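PDB 2A6V: Emp46p from Saccharomyces cerevisiae, which is a cargo receptor with a legume-lectin-like carbohydrate recognition domain, involved in the secretion of glycoproteins. Local coordinates for residues Y11-L16 with G40-T45; I68-R73 with L213-Y218; V156-R161 with Q175-V180. One frame throughout, in Å; residues are numbered along the deposited sequence.

Interaction 1: Y11-L16 with G40-T45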
loop_
_atom_site.group_PDB
_atom_site.type_symbol
_atom_site.label_atom_id
_atom_site.label_comp_id
_atom_site.label_asym_id
_atom_site.label_seq_id
_atom_site.Cartn_x
_atom_site.Cartn_y
_atom_site.Cartn_z
ATOM N N TYR A 11 14.241 -1.888 -5.110
ATOM C CA TYR A 11 13.019 -1.397 -4.482
ATOM C C TYR A 11 11.766 -2.118 -4.995
ATOM O O TYR A 11 10.662 -1.572 -4.975
ATOM C CB TYR A 11 12.912 0.100 -4.741
ATOM C CG TYR A 11 13.943 0.925 -3.995
ATOM C CD1 TYR A 11 13.635 1.497 -2.775
ATOM C CD2 TYR A 11 15.212 1.132 -4.513
ATOM C CE1 TYR A 11 14.568 2.254 -2.064
ATOM C CE2 TYR A 11 16.156 1.894 -3.818
ATOM C CZ TYR A 11 15.825 2.451 -2.603
ATOM O OH TYR A 11 16.770 3.213 -1.929
ATOM N N SER A 12 11.933 -3.354 -5.439
ATOM C CA SER A 12 10.829 -4.204 -5.879
ATOM C C SER A 12 10.816 -5.517 -5.133
ATOM O O SER A 12 11.789 -5.873 -4.460
ATOM C CB SER A 12 10.928 -4.486 -7.385
ATOM O OG SER A 12 10.992 -3.291 -8.142
ATOM N N LEU A 13 9.688 -6.203 -5.172
ATOM C CA LEU A 13 9.651 -7.593 -4.750
ATOM C C LEU A 13 10.207 -8.432 -5.884
ATOM O O LEU A 13 9.987 -8.135 -7.057
ATOM C CB LEU A 13 8.224 -8.054 -4.435
ATOM C CG LEU A 13 7.666 -7.655 -3.075
ATOM C CD1 LEU A 13 6.176 -8.010 -2.992
ATOM C CD2 LEU A 13 8.474 -8.298 -1.896
ATOM N N PRO A 14 10.895 -9.515 -5.545
ATOM C CA PRO A 14 11.318 -10.459 -6.574
ATOM C C PRO A 14 10.080 -11.190 -7.067
ATOM O O PRO A 14 9.006 -11.075 -6.453
ATOM C CB PRO A 14 12.258 -11.397 -5.810
ATOM C CG PRO A 14 11.712 -11.414 -4.457
ATOM C CD PRO A 14 11.236 -9.982 -4.191
ATOM N N ASN A 15 10.201 -11.940 -8.148
ATOM C CA ASN A 15 9.073 -12.739 -8.563
ATOM C C ASN A 15 8.872 -13.771 -7.464
ATOM O O ASN A 15 9.720 -14.603 -7.217
ATOM C CB ASN A 15 9.291 -13.370 -9.931
ATOM C CG ASN A 15 8.152 -14.250 -10.318
ATOM O OD1 ASN A 15 7.991 -15.336 -9.764
ATOM N ND2 ASN A 15 7.311 -13.777 -11.238
ATOM N N LEU A 16 7.766 -13.661 -6.743
ATOM C CA LEU A 16 7.560 -14.437 -5.533
ATOM C C LEU A 16 7.470 -15.923 -5.768
ATOM O O LEU A 16 7.890 -16.715 -4.940
ATOM C CB LEU A 16 6.301 -13.978 -4.818
ATOM C CG LEU A 16 6.340 -12.540 -4.341
ATOM C CD1 LEU A 16 5.028 -12.216 -3.688
ATOM C CD2 LEU A 16 7.524 -12.287 -3.413
ATOM N N GLY A 40 3.556 -18.873 -3.503
ATOM C CA GLY A 40 3.858 -17.870 -4.500
ATOM C C GLY A 40 3.280 -16.481 -4.268
ATOM O O GLY A 40 3.437 -15.623 -5.126
ATOM N N ARG A 41 2.619 -16.258 -3.139
ATOM C CA ARG A 41 2.232 -14.881 -2.792
ATOM C C ARG A 41 2.261 -14.655 -1.302
ATOM O O ARG A 41 2.280 -15.611 -0.494
ATOM C CB ARG A 41 0.874 -14.510 -3.405
ATOM C CG ARG A 41 -0.374 -14.817 -2.622
ATOM C CD ARG A 41 -0.581 -16.261 -2.271
ATOM N NE ARG A 41 -1.889 -16.559 -1.683
ATOM C CZ ARG A 41 -2.249 -17.741 -1.241
ATOM N NH1 ARG A 41 -1.383 -18.743 -1.215
ATOM N NH2 ARG A 41 -3.475 -17.920 -0.785
ATOM N N PHE A 42 2.339 -13.389 -0.912
ATOM C CA PHE A 42 2.265 -13.047 0.487
ATOM C C PHE A 42 0.823 -12.952 0.946
ATOM O O PHE A 42 -0.004 -12.354 0.280
ATOM C CB PHE A 42 2.949 -11.718 0.771
ATOM C CG PHE A 42 4.450 -11.779 0.817
ATOM C CD1 PHE A 42 5.103 -12.482 1.815
ATOM C CD2 PHE A 42 5.215 -11.108 -0.125
ATOM C CE1 PHE A 42 6.516 -12.508 1.851
ATOM C CE2 PHE A 42 6.613 -11.112 -0.071
ATOM C CZ PHE A 42 7.246 -11.807 0.904
ATOM N N VAL A 43 0.520 -13.583 2.060
ATOM C CA VAL A 43 -0.763 -13.454 2.710
ATOM C C VAL A 43 -0.499 -12.573 3.936
ATOM O O VAL A 43 0.189 -12.991 4.888
ATOM C CB VAL A 43 -1.352 -14.813 3.110
ATOM C CG1 VAL A 43 -2.694 -14.614 3.829
ATOM C CG2 VAL A 43 -1.502 -15.715 1.879
ATOM N N LEU A 44 -0.992 -11.343 3.894
ATOM C CA LEU A 44 -0.774 -10.388 4.971
ATOM C C LEU A 44 -1.548 -10.780 6.206
ATOM O O LEU A 44 -1.041 -10.600 7.315
ATOM C CB LEU A 44 -1.192 -8.974 4.524
ATOM C CG LEU A 44 -0.358 -8.326 3.421
ATOM C CD1 LEU A 44 -1.077 -7.098 2.867
ATOM C CD2 LEU A 44 1.019 -7.919 3.918
ATOM N N THR A 45 -2.753 -11.335 6.030
ATOM C CA THR A 45 -3.668 -11.621 7.141
ATOM C C THR A 45 -4.204 -13.055 7.095
ATOM O O THR A 45 -5.388 -13.275 6.799
ATOM C CB THR A 45 -4.840 -10.630 7.140
ATOM O OG1 THR A 45 -5.520 -10.646 5.879
ATOM C CG2 THR A 45 -4.341 -9.213 7.305
#
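Leu16 and Leu13 meet the Phe42 ring at its CD2 and CE2 carbons. Leu16 brings both methyls: CD1 reaches Phe42 CD2 at 3.7 Å, and CD2 reaches the next ring carbon, CE2. The approach of CD2 is oblique, and the two side chains cross at about a right angle. Leu13 arrives differently. Its CD2 sits at the ring edge, near the ring plane, 3.8 Å from Phe42 CE2. CE2 is therefore shared by one methyl from each leucine. Nearer the backbone, Leu16 CB rests 3.3 Å from Gly40 O, and Leu16 CD1 lies 4.0 Å from Arg41 CA. Phe42 has its CG anti to the carbonyl carbon (chi1 -77°), which carries the far end of the ring toward the two leucines.

Further out, the backbones are held by a third element. Leu13 is hydrogen-bonded to Met215 and Phe42 to Ile212, both on strand 209-218. The N-terminal loop 11-16 and the short strand 41-43 are thus placed by the same strand of the beta sandwich. Leu31 and Leu54, from the other sheet, also touch Phe42. Arg41 points the other way, forming a salt bridge with Glu211 and a hydrogen bond to Glu38 O. Between the side chains the contact is apolar, and Gly40 O meets a CH group, so the hold rests on shape and burial, and the directional bonds come from the neighbouring strand.

Interaction 2: I68-R73 with L213-Y218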
loop_
_atom_site.group_PDB
_atom_site.type_symbol
_atom_site.label_atom_id
_atom_site.label_comp_id
_atom_site.label_asym_id
_atom_site.label_seq_id
_atom_site.Cartn_x
_atom_site.Cartn_y
_atom_site.Cartn_z
ATOM N N ILE A 68 5.012 3.125 -8.951
ATOM C CA ILE A 68 4.910 1.966 -8.073
ATOM C C ILE A 68 3.677 1.194 -8.478
ATOM O O ILE A 68 2.582 1.756 -8.598
ATOM C CB ILE A 68 4.803 2.376 -6.611
ATOM C CG1 ILE A 68 6.091 3.091 -6.155
ATOM C CG2 ILE A 68 4.518 1.144 -5.762
ATOM C CD1 ILE A 68 5.966 3.747 -4.795
ATOM N N GLU A 69 3.837 -0.102 -8.668
ATOM C CA GLU A 69 2.750 -0.984 -9.022
ATOM C C GLU A 69 2.679 -2.079 -7.980
ATOM O O GLU A 69 3.628 -2.853 -7.849
ATOM C CB GLU A 69 2.980 -1.604 -10.387
ATOM C CG GLU A 69 2.901 -0.628 -11.531
ATOM C CD GLU A 69 3.198 -1.280 -12.869
ATOM O OE1 GLU A 69 3.807 -2.383 -12.917
ATOM O OE2 GLU A 69 2.829 -0.662 -13.886
ATOM N N TRP A 70 1.580 -2.135 -7.241
ATOM C CA TRP A 70 1.271 -3.227 -6.328
ATOM C C TRP A 70 0.190 -4.113 -6.920
ATOM O O TRP A 70 -0.845 -3.589 -7.351
ATOM C CB TRP A 70 0.736 -2.681 -5.012
ATOM C CG TRP A 70 1.714 -1.955 -4.135
ATOM C CD1 TRP A 70 1.920 -0.605 -4.071
ATOM C CD2 TRP A 70 2.583 -2.538 -3.166
ATOM N NE1 TRP A 70 2.868 -0.316 -3.117
ATOM C CE2 TRP A 70 3.285 -1.490 -2.540
ATOM C CE3 TRP A 70 2.829 -3.841 -2.741
ATOM C CZ2 TRP A 70 4.214 -1.710 -1.532
ATOM C CZ3 TRP A 70 3.772 -4.052 -1.755
ATOM C CH2 TRP A 70 4.436 -2.999 -1.149
ATOM N N THR A 71 0.398 -5.432 -6.957
ATOM C CA THR A 71 -0.593 -6.379 -7.412
ATOM C C THR A 71 -1.071 -7.101 -6.178
ATOM O O THR A 71 -0.264 -7.691 -5.449
ATOM C CB THR A 71 0.008 -7.344 -8.420
ATOM O OG1 THR A 71 0.460 -6.595 -9.559
ATOM C CG2 THR A 71 -1.030 -8.338 -8.909
ATOM N N PHE A 72 -2.371 -7.070 -5.947
ATOM C CA PHE A 72 -2.942 -7.517 -4.684
ATOM C C PHE A 72 -4.300 -8.166 -4.914
ATOM O O PHE A 72 -4.903 -8.032 -5.973
ATOM C CB PHE A 72 -3.107 -6.300 -3.738
ATOM C CG PHE A 72 -4.193 -5.361 -4.176
ATOM C CD1 PHE A 72 -5.502 -5.559 -3.771
ATOM C CD2 PHE A 72 -3.914 -4.331 -5.063
ATOM C CE1 PHE A 72 -6.509 -4.745 -4.243
ATOM C CE2 PHE A 72 -4.941 -3.511 -5.517
ATOM C CZ PHE A 72 -6.219 -3.726 -5.083
ATOM N N ARG A 73 -4.798 -8.865 -3.918
ATOM C CA ARG A 73 -6.193 -9.244 -3.896
ATOM C C ARG A 73 -6.694 -9.419 -2.470
ATOM O O ARG A 73 -5.917 -9.556 -1.531
ATOM C CB ARG A 73 -6.439 -10.520 -4.700
ATOM C CG ARG A 73 -5.771 -11.748 -4.115
ATOM C CD ARG A 73 -5.880 -12.940 -5.037
ATOM N NE ARG A 73 -5.171 -14.067 -4.453
ATOM C CZ ARG A 73 -4.870 -15.181 -5.091
ATOM N NH1 ARG A 73 -5.263 -15.399 -6.328
ATOM N NH2 ARG A 73 -4.190 -16.118 -4.445
ATOM N N LEU A 213 0.735 -10.114 -4.472
ATOM C CA LEU A 213 1.266 -11.043 -5.465
ATOM C C LEU A 213 2.525 -10.513 -6.139
ATOM O O LEU A 213 3.382 -11.300 -6.561
ATOM C CB LEU A 213 0.210 -11.338 -6.535
ATOM C CG LEU A 213 -0.818 -12.396 -6.143
ATOM C CD1 LEU A 213 -1.697 -11.959 -5.009
ATOM C CD2 LEU A 213 -1.609 -12.746 -7.382
ATOM N N LYS A 214 2.661 -9.185 -6.253
ATOM C CA LYS A 214 3.758 -8.568 -6.980
ATOM C C LYS A 214 3.908 -7.130 -6.507
ATOM O O LYS A 214 2.950 -6.494 -6.037
ATOM C CB LYS A 214 3.519 -8.613 -8.483
ATOM C CG LYS A 214 4.642 -8.147 -9.364
ATOM C CD LYS A 214 4.387 -8.515 -10.877
ATOM C CE LYS A 214 2.924 -8.616 -11.266
ATOM N NZ LYS A 214 2.750 -8.781 -12.755
ATOM N N MET A 215 5.127 -6.637 -6.573
ATOM C CA MET A 215 5.374 -5.206 -6.386
ATOM C C MET A 215 6.604 -4.787 -7.173
ATOM O O MET A 215 7.642 -5.433 -7.086
ATOM C CB MET A 215 5.529 -4.845 -4.904
ATOM C CG MET A 215 5.764 -3.332 -4.637
ATOM S SD MET A 215 7.493 -2.828 -4.883
ATOM C CE MET A 215 7.442 -1.128 -4.453
ATOM N N LYS A 216 6.474 -3.751 -7.983
ATOM C CA LYS A 216 7.568 -3.216 -8.780
ATOM C C LYS A 216 7.624 -1.718 -8.609
ATOM O O LYS A 216 6.587 -1.052 -8.556
ATOM C CB LYS A 216 7.364 -3.518 -10.261
ATOM C CG LYS A 216 7.426 -4.976 -10.637
ATOM C CD LYS A 216 7.231 -5.176 -12.144
ATOM C CE LYS A 216 7.371 -6.637 -12.550
ATOM N NZ LYS A 216 6.896 -6.894 -13.943
ATOM N N LEU A 217 8.820 -1.179 -8.519
ATOM C CA LEU A 217 9.034 0.248 -8.581
ATOM C C LEU A 217 9.874 0.522 -9.815
ATOM O O LEU A 217 10.784 -0.246 -10.121
ATOM C CB LEU A 217 9.738 0.790 -7.332
ATOM C CG LEU A 217 10.092 2.285 -7.354
ATOM C CD1 LEU A 217 10.068 2.857 -5.966
ATOM C CD2 LEU A 217 11.466 2.596 -8.032
ATOM N N TYR A 218 9.561 1.610 -10.513
ATOM C CA TYR A 218 10.317 2.063 -11.677
ATOM C C TYR A 218 10.786 3.483 -11.434
ATOM O O TYR A 218 10.051 4.323 -10.919
ATOM C CB TYR A 218 9.464 2.042 -12.961
ATOM C CG TYR A 218 8.795 0.740 -13.319
ATOM C CD1 TYR A 218 9.261 -0.049 -14.370
ATOM C CD2 TYR A 218 7.664 0.300 -12.629
ATOM C CE1 TYR A 218 8.631 -1.248 -14.695
ATOM C CE2 TYR A 218 7.038 -0.878 -12.951
ATOM C CZ TYR A 218 7.518 -1.649 -13.978
ATOM O OH TYR A 218 6.869 -2.830 -14.274
#
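Trp70 and Met215 form the tight part of this contact. They are a non-hydrogen-bonded pair on the buried face of the sheet. Met215 CG lies over one face of the indole, 3.4 Å from the centroid of the six-membered ring of Trp70 and almost on the ring normal, a CH-pi contact. Met215 has CG anti to the backbone N, which carries it over the ring. The sulfur follows above the same ring at a distance, a Met-aromatic contact. Met215 CE goes on to Ile68 CG2, 3.9 Å away, and Ile68 CG1 meets Leu217 CD1. Ile197 of the other sheet touches Trp70, Met215 and Leu217.

The strands are antiparallel, at 172°, and central in one sheet of the legume-lectin-like beta sandwich. Glu69 and Lys216 exchange backbone bonds in both directions. At Thr71 the pairing is irregular: Leu213 and Lys214 both face it, a classic beta bulge. Thr71 O takes a bond of 2.8 Å from Leu213 N and a weak one from Lys214 N. Thr71 N bonds to Lys214 O from above the carbonyl plane, 38° out of it.

The opposite face, with Glu69, Thr71, Lys214 and Lys216, is looser and partly open to solvent. Lys214 bends at chi3 and passes CE alongside Thr71 OG1 at 3.6 Å. Tyr218 OH gives Glu69 OE1 a weak bond of 3.4 Å, with the carboxylate and ring planes 75° apart. The stronger partner of Glu69 is Arg161, which forms a salt bridge with OE2. At the bulge end, Leu213 CD1 lies over one face of the Arg73 guanidinium, whose NE pairs with Glu211.

Interaction 3: V156-R161 with Q175-V180. With EDO (1,2-ethanediol), chain E.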
loop_
_atom_site.group_PDB
_atom_site.type_symbol
_atom_site.label_atom_id
_atom_site.label_comp_id
_atom_site.label_asym_id
_atom_site.label_seq_id
_atom_site.Cartn_x
_atom_site.Cartn_y
_atom_site.Cartn_z
ATOM N N VAL A 156 -9.141 -13.092 -8.733
ATOM C CA VAL A 156 -8.495 -12.314 -9.763
ATOM C C VAL A 156 -7.878 -11.085 -9.106
ATOM O O VAL A 156 -8.593 -10.275 -8.508
ATOM C CB VAL A 156 -9.495 -11.828 -10.814
ATOM C CG1 VAL A 156 -8.808 -10.935 -11.806
ATOM C CG2 VAL A 156 -10.146 -13.020 -11.482
ATOM N N PRO A 157 -6.571 -10.925 -9.193
ATOM C CA PRO A 157 -5.952 -9.778 -8.531
ATOM C C PRO A 157 -6.182 -8.485 -9.294
ATOM O O PRO A 157 -6.582 -8.459 -10.476
ATOM C CB PRO A 157 -4.459 -10.113 -8.546
ATOM C CG PRO A 157 -4.297 -11.000 -9.692
ATOM C CD PRO A 157 -5.567 -11.774 -9.867
ATOM N N SER A 158 -5.868 -7.407 -8.594
ATOM C CA SER A 158 -5.890 -6.070 -9.150
ATOM C C SER A 158 -4.534 -5.422 -9.022
ATOM O O SER A 158 -3.719 -5.845 -8.184
ATOM C CB SER A 158 -6.923 -5.237 -8.417
ATOM O OG SER A 158 -8.234 -5.655 -8.778
ATOM N N THR A 159 -4.269 -4.424 -9.859
ATOM C CA THR A 159 -3.029 -3.662 -9.804
ATOM C C THR A 159 -3.312 -2.212 -9.486
ATOM O O THR A 159 -4.074 -1.551 -10.198
ATOM C CB THR A 159 -2.260 -3.766 -11.117
ATOM O OG1 THR A 159 -1.812 -5.123 -11.279
ATOM C CG2 THR A 159 -0.983 -2.895 -11.119
ATOM N N LEU A 160 -2.710 -1.738 -8.411
ATOM C CA LEU A 160 -2.675 -0.336 -8.062
ATOM C C LEU A 160 -1.418 0.232 -8.668
ATOM O O LEU A 160 -0.312 -0.276 -8.416
ATOM C CB LEU A 160 -2.685 -0.186 -6.531
ATOM C CG LEU A 160 -2.541 1.231 -5.973
ATOM C CD1 LEU A 160 -3.300 1.343 -4.664
ATOM C CD2 LEU A 160 -1.073 1.609 -5.823
ATOM N N ARG A 161 -1.560 1.257 -9.502
ATOM C CA ARG A 161 -0.417 1.896 -10.118
ATOM C C ARG A 161 -0.384 3.361 -9.736
ATOM O O ARG A 161 -1.305 4.122 -10.071
ATOM C CB ARG A 161 -0.448 1.774 -11.642
ATOM C CG ARG A 161 0.745 2.483 -12.249
ATOM C CD ARG A 161 0.718 2.599 -13.751
ATOM N NE ARG A 161 0.860 1.294 -14.364
ATOM C CZ ARG A 161 0.405 0.956 -15.571
ATOM N NH1 ARG A 161 -0.257 1.826 -16.338
ATOM N NH2 ARG A 161 0.609 -0.283 -16.017
ATOM N N GLN A 175 -4.043 4.715 -10.559
ATOM C CA GLN A 175 -4.911 3.862 -11.361
ATOM C C GLN A 175 -5.148 2.534 -10.661
ATOM O O GLN A 175 -4.278 2.019 -9.974
ATOM C CB GLN A 175 -4.278 3.577 -12.726
ATOM C CG GLN A 175 -4.018 4.804 -13.599
ATOM C CD GLN A 175 -3.069 4.470 -14.724
ATOM O OE1 GLN A 175 -1.858 4.433 -14.529
ATOM N NE2 GLN A 175 -3.616 4.187 -15.891
ATOM N N MET A 176 -6.342 2.006 -10.821
ATOM C CA MET A 176 -6.714 0.667 -10.393
ATOM C C MET A 176 -7.096 -0.103 -11.628
ATOM O O MET A 176 -7.993 0.298 -12.372
ATOM C CB MET A 176 -7.870 0.704 -9.403
ATOM C CG MET A 176 -7.612 1.603 -8.190
ATOM S SD MET A 176 -6.290 1.057 -7.106
ATOM C CE MET A 176 -6.941 -0.368 -6.447
ATOM N N ASP A 177 -6.413 -1.211 -11.874
ATOM C CA ASP A 177 -6.638 -2.007 -13.082
ATOM C C ASP A 177 -6.649 -1.123 -14.336
ATOM O O ASP A 177 -7.508 -1.269 -15.197
ATOM C CB ASP A 177 -7.902 -2.849 -12.908
ATOM C CG ASP A 177 -7.740 -3.949 -11.883
ATOM O OD1 ASP A 177 -6.582 -4.335 -11.599
ATOM O OD2 ASP A 177 -8.712 -4.512 -11.363
ATOM N N ASN A 178 -5.697 -0.201 -14.398
ATOM C CA ASN A 178 -5.467 0.675 -15.546
ATOM C C ASN A 178 -6.566 1.692 -15.814
ATOM O O ASN A 178 -6.637 2.272 -16.908
ATOM C CB ASN A 178 -5.165 -0.137 -16.803
ATOM C CG ASN A 178 -3.893 -0.946 -16.669
ATOM O OD1 ASN A 178 -2.893 -0.467 -16.131
ATOM N ND2 ASN A 178 -3.928 -2.182 -17.142
ATOM N N ARG A 179 -7.389 1.945 -14.804
ATOM C CA ARG A 179 -8.457 2.942 -14.886
ATOM C C ARG A 179 -8.192 3.974 -13.819
ATOM O O ARG A 179 -7.875 3.629 -12.684
ATOM C CB ARG A 179 -9.833 2.306 -14.664
ATOM C CG ARG A 179 -10.147 1.101 -15.594
ATOM C CD ARG A 179 -11.591 0.651 -15.660
ATOM N NE ARG A 179 -12.213 0.583 -14.339
ATOM C CZ ARG A 179 -12.175 -0.461 -13.508
ATOM N NH1 ARG A 179 -11.514 -1.577 -13.797
ATOM N NH2 ARG A 179 -12.810 -0.377 -12.344
ATOM N N VAL A 180 -8.330 5.248 -14.147
ATOM C CA VAL A 180 -7.979 6.298 -13.208
ATOM C C VAL A 180 -8.950 6.302 -12.024
ATOM O O VAL A 180 -10.168 6.292 -12.188
ATOM C CB VAL A 180 -7.877 7.695 -13.872
ATOM C CG1 VAL A 180 -7.548 8.747 -12.854
ATOM C CG2 VAL A 180 -6.783 7.682 -14.945
HETATM C C1 EDO E . -11.155 2.742 -10.924
HETATM O O1 EDO E . -9.924 3.350 -10.580
HETATM C C2 EDO E . -12.318 3.546 -10.355
HETATM O O2 EDO E . -12.320 4.883 -10.880
HETATM O O HOH W 1 -8.520 -7.205 -11.979
HETATM O O HOH W 2 -3.382 0.005 -12.543
HETATM O O HOH W 3 -0.810 5.816 -12.481
#
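The Arg161 guanidinium has Asn178 OD1 over one face, 3.5 Å from Arg161 NH1, and Gln175 OE1 at its edge. Arg161 and Gln175 run side by side in the same direction, and Gln175 OE1 comes within 3.3 Å of Arg161 CD. Glu69 on the adjoining strand is the partner of Arg161 NE. The Asp177 carboxylate grips the start of the other strand with both oxygens. OD1 takes the N-H of Thr159 nearly along its C-O axis at 2.9 Å. Asp177 OD2 accepts from Ser158 OG on its syn side, 26° out of plane. A water also links Asp177 OD2 to Pro157 O.

Strands 158-165 and 171-176 form a beta hairpin; Asp177 and Asn178 lie just past its second strand. Arg161 and Gln175 form a hydrogen-bonded antiparallel pair. A type I' turn from Met176 to Arg179 then reverses the chain into strand 179-184. Asp177, within that turn, also gives its N-H to Thr159 O.

On the buried face, Met176 bends at chi2 (-66°), which brings SD 3.9 Å from Leu160 CB. Where the turn runs into the next strand, a 1,2-ethanediol, probably from the crystallisation liquor, donates to Arg179 O and Val180 O.

In the fold
All three interactions reach the same antiparallel sheet. Interaction 2 is its central pairing. It touches interaction 1 through Leu13 N and Met215 O, 2.9 Å apart. Its junction with interaction 3 is the bond of Leu160 N to Trp70 O and the Glu69-Arg161 salt bridge. Interactions 1 and 3 do not touch; their centres are about 17 Å apart. Interaction 1 is buried and apolar, tying the N-terminal loop to a short strand. Interaction 2 has a core face and a polar face. Interaction 3, toward the edge of the sheet formed by strand 179-184, is the more polar, with a carboxylate and waters. In sequence, it is nested inside the loop closed by interaction 2.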